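Local coordinates for coat protein (Sulfolobus turreted icosahedral virus, PDB 2BBD), which serves as the major capsid protein of an archaeal virus, probably building its icosahedral shell from double-jelly-roll subunits akin to those of eukaryotic and bacterial viruses, at residues L82-N94 with Y261-I273. Sequence-based numbering, arbitrary orientation.
Sequences LGILMYYTTKGQN and YQVAPYSGASAII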
loop_
_atom_site.group_PDB
_atom_site.type_symbol
_atom_site.label_atom_id
_atom_site.label_comp_id
_atom_site.label_asym_id
_atom_site.label_seq_id
_atom_site.Cartn_x
_atom_site.Cartn_y
_atom_site.Cartn_z
ATOM N N LEU A 82 -0.464 -3.010 -2.250
ATOM C CA LEU A 82 0.153 -3.130 -0.936
ATOM C C LEU A 82 1.198 -4.245 -0.961
ATOM O O LEU A 82 2.229 -4.154 -0.277
ATOM C CB LEU A 82 -0.909 -3.422 0.133
ATOM C CG LEU A 82 -0.431 -3.444 1.593
ATOM C CD1 LEU A 82 0.241 -2.106 1.940
ATOM C CD2 LEU A 82 -1.626 -3.703 2.526
ATOM N N GLY A 83 0.916 -5.287 -1.750
ATOM C CA GLY A 83 1.822 -6.421 -1.879
ATOM C C GLY A 83 3.121 -6.008 -2.560
ATOM O O GLY A 83 4.212 -6.412 -2.157
ATOM N N ILE A 84 3.007 -5.195 -3.601
ATOM C CA ILE A 84 4.198 -4.729 -4.292
ATOM C C ILE A 84 4.977 -3.814 -3.335
ATOM O O ILE A 84 6.208 -3.834 -3.313
ATOM C CB ILE A 84 3.818 -4.005 -5.612
ATOM C CG1 ILE A 84 3.248 -5.028 -6.599
ATOM C CG2 ILE A 84 5.043 -3.324 -6.229
ATOM C CD1 ILE A 84 2.552 -4.425 -7.803
ATOM N N LEU A 85 4.264 -3.039 -2.522
ATOM C CA LEU A 85 4.937 -2.171 -1.564
ATOM C C LEU A 85 5.698 -3.052 -0.568
ATOM O O LEU A 85 6.815 -2.728 -0.164
ATOM C CB LEU A 85 3.929 -1.286 -0.816
ATOM C CG LEU A 85 4.542 -0.263 0.155
ATOM C CD1 LEU A 85 5.381 0.743 -0.626
ATOM C CD2 LEU A 85 3.442 0.459 0.931
HETATM N N MSE A 86 5.102 -4.178 -0.181
HETATM C CA MSE A 86 5.764 -5.086 0.753
HETATM C C MSE A 86 7.044 -5.645 0.126
HETATM O O MSE A 86 8.081 -5.756 0.774
HETATM C CB MSE A 86 4.834 -6.247 1.129
HETATM C CG MSE A 86 3.593 -5.841 1.898
HETATM SE SE MSE A 86 4.035 -4.887 3.534
HETATM C CE MSE A 86 3.424 -3.125 3.002
ATOM N N TYR A 87 6.951 -6.012 -1.143
ATOM C CA TYR A 87 8.088 -6.559 -1.869
ATOM C C TYR A 87 9.285 -5.614 -1.756
ATOM O O TYR A 87 10.381 -6.028 -1.399
ATOM C CB TYR A 87 7.707 -6.749 -3.342
ATOM C CG TYR A 87 8.863 -7.060 -4.264
ATOM C CD1 TYR A 87 9.284 -8.374 -4.482
ATOM C CD2 TYR A 87 9.522 -6.034 -4.943
ATOM C CE1 TYR A 87 10.333 -8.655 -5.367
ATOM C CE2 TYR A 87 10.572 -6.300 -5.818
ATOM C CZ TYR A 87 10.969 -7.603 -6.030
ATOM O OH TYR A 87 11.984 -7.841 -6.915
ATOM N N TYR A 88 9.065 -4.343 -2.063
ATOM C CA TYR A 88 10.137 -3.357 -2.008
ATOM C C TYR A 88 10.669 -3.067 -0.601
ATOM O O TYR A 88 11.884 -3.032 -0.383
ATOM C CB TYR A 88 9.672 -2.048 -2.657
ATOM C CG TYR A 88 9.702 -2.078 -4.171
ATOM C CD1 TYR A 88 10.910 -2.041 -4.857
ATOM C CD2 TYR A 88 8.525 -2.148 -4.915
ATOM C CE1 TYR A 88 10.955 -2.071 -6.252
ATOM C CE2 TYR A 88 8.553 -2.179 -6.316
ATOM C CZ TYR A 88 9.779 -2.140 -6.978
ATOM O OH TYR A 88 9.839 -2.160 -8.357
ATOM N N THR A 89 9.754 -2.869 0.346
ATOM C CA THR A 89 10.136 -2.545 1.711
ATOM C C THR A 89 10.732 -3.709 2.500
ATOM O O THR A 89 11.224 -3.513 3.608
ATOM C CB THR A 89 8.933 -1.947 2.482
ATOM O OG1 THR A 89 7.857 -2.889 2.513
ATOM C CG2 THR A 89 8.455 -0.679 1.795
ATOM N N THR A 90 10.689 -4.914 1.936
ATOM C CA THR A 90 11.251 -6.083 2.612
ATOM C C THR A 90 12.460 -6.609 1.834
ATOM O O THR A 90 12.971 -7.691 2.125
ATOM C CB THR A 90 10.225 -7.239 2.726
ATOM O OG1 THR A 90 9.806 -7.621 1.413
ATOM C CG2 THR A 90 9.016 -6.811 3.549
ATOM N N LYS A 91 12.908 -5.836 0.847
ATOM C CA LYS A 91 14.042 -6.216 0.009
ATOM C C LYS A 91 13.709 -7.491 -0.740
ATOM O O LYS A 91 14.565 -8.353 -0.927
ATOM C CB LYS A 91 15.293 -6.429 0.858
ATOM C CG LYS A 91 15.559 -5.286 1.813
ATOM C CD LYS A 91 16.812 -5.509 2.631
ATOM C CE LYS A 91 16.899 -4.472 3.736
ATOM N NZ LYS A 91 18.146 -4.628 4.513
ATOM N N GLY A 92 12.450 -7.599 -1.157
ATOM C CA GLY A 92 11.985 -8.764 -1.890
ATOM C C GLY A 92 11.786 -10.023 -1.064
ATOM O O GLY A 92 11.449 -11.057 -1.625
ATOM N N GLN A 93 11.975 -9.934 0.256
ATOM C CA GLN A 93 11.847 -11.090 1.151
ATOM C C GLN A 93 10.434 -11.387 1.675
ATOM O O GLN A 93 10.207 -12.430 2.292
ATOM C CB GLN A 93 12.807 -10.924 2.348
ATOM C CG GLN A 93 14.296 -10.947 1.955
ATOM C CD GLN A 93 15.226 -10.351 3.018
ATOM O OE1 GLN A 93 16.413 -10.103 2.754
ATOM N NE2 GLN A 93 14.698 -10.121 4.212
ATOM N N ASN A 94 9.484 -10.490 1.433
ATOM C CA ASN A 94 8.129 -10.701 1.932
ATOM C C ASN A 94 7.536 -12.053 1.548
ATOM O O ASN A 94 7.575 -12.453 0.381
ATOM C CB ASN A 94 7.198 -9.598 1.442
ATOM C CG ASN A 94 5.821 -9.696 2.062
ATOM O OD1 ASN A 94 4.821 -9.871 1.360
ATOM N ND2 ASN A 94 5.760 -9.594 3.384
ATOM N N TYR A 261 16.123 0.113 -1.771
ATOM C CA TYR A 261 15.504 -1.084 -1.197
ATOM C C TYR A 261 16.314 -2.357 -1.293
ATOM O O TYR A 261 15.890 -3.406 -0.804
ATOM C CB TYR A 261 14.141 -1.293 -1.844
ATOM C CG TYR A 261 13.250 -0.107 -1.638
ATOM C CD1 TYR A 261 12.688 0.148 -0.392
ATOM C CD2 TYR A 261 13.031 0.811 -2.663
ATOM C CE1 TYR A 261 11.931 1.286 -0.159
ATOM C CE2 TYR A 261 12.274 1.960 -2.444
ATOM C CZ TYR A 261 11.729 2.189 -1.183
ATOM O OH TYR A 261 10.999 3.326 -0.942
ATOM N N GLN A 262 17.470 -2.264 -1.943
ATOM C CA GLN A 262 18.369 -3.392 -2.096
ATOM C C GLN A 262 17.683 -4.615 -2.679
ATOM O O GLN A 262 17.809 -5.730 -2.171
ATOM C CB GLN A 262 18.999 -3.702 -0.741
ATOM C CG GLN A 262 19.585 -2.442 -0.111
ATOM C CD GLN A 262 19.817 -2.561 1.385
ATOM O OE1 GLN A 262 19.909 -1.552 2.088
ATOM N NE2 GLN A 262 19.919 -3.793 1.880
ATOM N N VAL A 263 16.961 -4.395 -3.768
ATOM C CA VAL A 263 16.259 -5.470 -4.443
ATOM C C VAL A 263 15.933 -5.017 -5.864
ATOM O O VAL A 263 15.736 -3.827 -6.118
ATOM C CB VAL A 263 14.947 -5.847 -3.681
ATOM C CG1 VAL A 263 13.950 -4.715 -3.767
ATOM C CG2 VAL A 263 14.363 -7.125 -4.245
ATOM N N ALA A 264 15.905 -5.971 -6.789
ATOM C CA ALA A 264 15.592 -5.682 -8.177
ATOM C C ALA A 264 14.112 -5.300 -8.260
ATOM O O ALA A 264 13.350 -5.552 -7.324
ATOM C CB ALA A 264 15.875 -6.907 -9.040
ATOM N N PRO A 265 13.687 -4.694 -9.382
ATOM C CA PRO A 265 12.293 -4.271 -9.591
ATOM C C PRO A 265 11.294 -5.425 -9.523
ATOM O O PRO A 265 11.591 -6.536 -9.957
ATOM C CB PRO A 265 12.316 -3.651 -10.993
ATOM C CG PRO A 265 13.751 -3.246 -11.182
ATOM C CD PRO A 265 14.502 -4.400 -10.573
ATOM N N TYR A 266 10.108 -5.150 -8.987
ATOM C CA TYR A 266 9.056 -6.160 -8.901
ATOM C C TYR A 266 8.750 -6.626 -10.330
ATOM O O TYR A 266 8.471 -7.799 -10.578
ATOM C CB TYR A 266 7.811 -5.555 -8.253
ATOM C CG TYR A 266 6.667 -6.515 -8.169
ATOM C CD1 TYR A 266 6.647 -7.531 -7.209
ATOM C CD2 TYR A 266 5.606 -6.431 -9.070
ATOM C CE1 TYR A 266 5.591 -8.436 -7.153
ATOM C CE2 TYR A 266 4.552 -7.329 -9.020
ATOM C CZ TYR A 266 4.549 -8.327 -8.060
ATOM O OH TYR A 266 3.490 -9.200 -8.020
ATOM N N SER A 267 8.792 -5.684 -11.267
ATOM C CA SER A 267 8.606 -5.976 -12.682
ATOM C C SER A 267 9.116 -4.759 -13.436
ATOM O O SER A 267 9.517 -3.769 -12.823
ATOM C CB SER A 267 7.140 -6.235 -13.044
ATOM O OG SER A 267 6.390 -5.034 -13.061
ATOM N N GLY A 268 9.106 -4.826 -14.758
ATOM C CA GLY A 268 9.567 -3.689 -15.525
ATOM C C GLY A 268 8.561 -2.554 -15.512
ATOM O O GLY A 268 8.839 -1.487 -16.043
ATOM N N ALA A 269 7.397 -2.755 -14.899
ATOM C CA ALA A 269 6.384 -1.699 -14.896
ATOM C C ALA A 269 6.047 -1.114 -13.537
ATOM O O ALA A 269 5.006 -0.470 -13.378
ATOM C CB ALA A 269 5.106 -2.206 -15.574
ATOM N N SER A 270 6.930 -1.317 -12.563
ATOM C CA SER A 270 6.698 -0.809 -11.216
ATOM C C SER A 270 7.892 -0.013 -10.703
ATOM O O SER A 270 9.038 -0.393 -10.934
ATOM C CB SER A 270 6.441 -1.971 -10.253
ATOM O OG SER A 270 7.612 -2.764 -10.098
ATOM N N ALA A 271 7.613 1.079 -9.998
ATOM C CA ALA A 271 8.669 1.907 -9.421
ATOM C C ALA A 271 8.160 2.748 -8.249
ATOM O O ALA A 271 6.973 3.070 -8.155
ATOM C CB ALA A 271 9.287 2.814 -10.501
ATOM N N ILE A 272 9.070 3.090 -7.343
ATOM C CA ILE A 272 8.726 3.907 -6.193
ATOM C C ILE A 272 9.448 5.250 -6.216
ATOM O O ILE A 272 10.645 5.324 -6.502
ATOM C CB ILE A 272 9.080 3.203 -4.882
ATOM C CG1 ILE A 272 8.163 1.983 -4.680
ATOM C CG2 ILE A 272 8.963 4.189 -3.729
ATOM C CD1 ILE A 272 8.528 1.114 -3.491
ATOM N N ILE A 273 8.704 6.307 -5.919
ATOM C CA ILE A 273 9.259 7.651 -5.862
ATOM C C ILE A 273 9.340 8.097 -4.415
ATOM O O ILE A 273 8.315 8.403 -3.803
ATOM C CB ILE A 273 8.377 8.700 -6.591
ATOM C CG1 ILE A 273 8.344 8.430 -8.091
ATOM C CG2 ILE A 273 8.894 10.101 -6.294
ATOM C CD1 ILE A 273 7.382 7.336 -8.479
HETATM O O HOH W 1 13.901 -2.826 1.299
#
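Tyr88 lies between Ile272, whose CG1 covers the rim of one ring face, and Tyr87, whose CD2 sits over the centre of the other; Ser270 OG meets its edge in plane. Tyr266 receives Ile84 CG1 over a face, a CH-pi contact 3.7 Å from the ring centroid, and turns its own edge to the face of Tyr87 in a T-shaped pair with planes at 78°. Tyr88 likewise directs an edge toward the face of Tyr261, offset, with centroids 5.9 Å apart.

These contacts illustrate how tyrosines can pack with their rings and bond with their hydroxyls. Tyr88 OH accepts a nearly straight bond (165°) from Tyr266 N. A second bond, 2.9 Å between Tyr88 OH and Ser270 OG, ties the helix to the start of the strand. A chi1 of 169°, which places CG opposite the backbone N, carries Tyr87 toward the loop, where Tyr87 OH donates to Ala264 O at 2.7 Å from above the carbonyl plane.

At the C-terminal end of the helix, a water donates to both Tyr88 O and Tyr261 O, while Val263 CG2 packs 3.5 Å from Lys91 O. There Lys91, with positive phi, closes a Schellman motif. The contact joins helix 79-89 to the loop leading from helix 250-261 into strand 270-284, consistent with packing between the two halves of a double jelly-roll capsid protein.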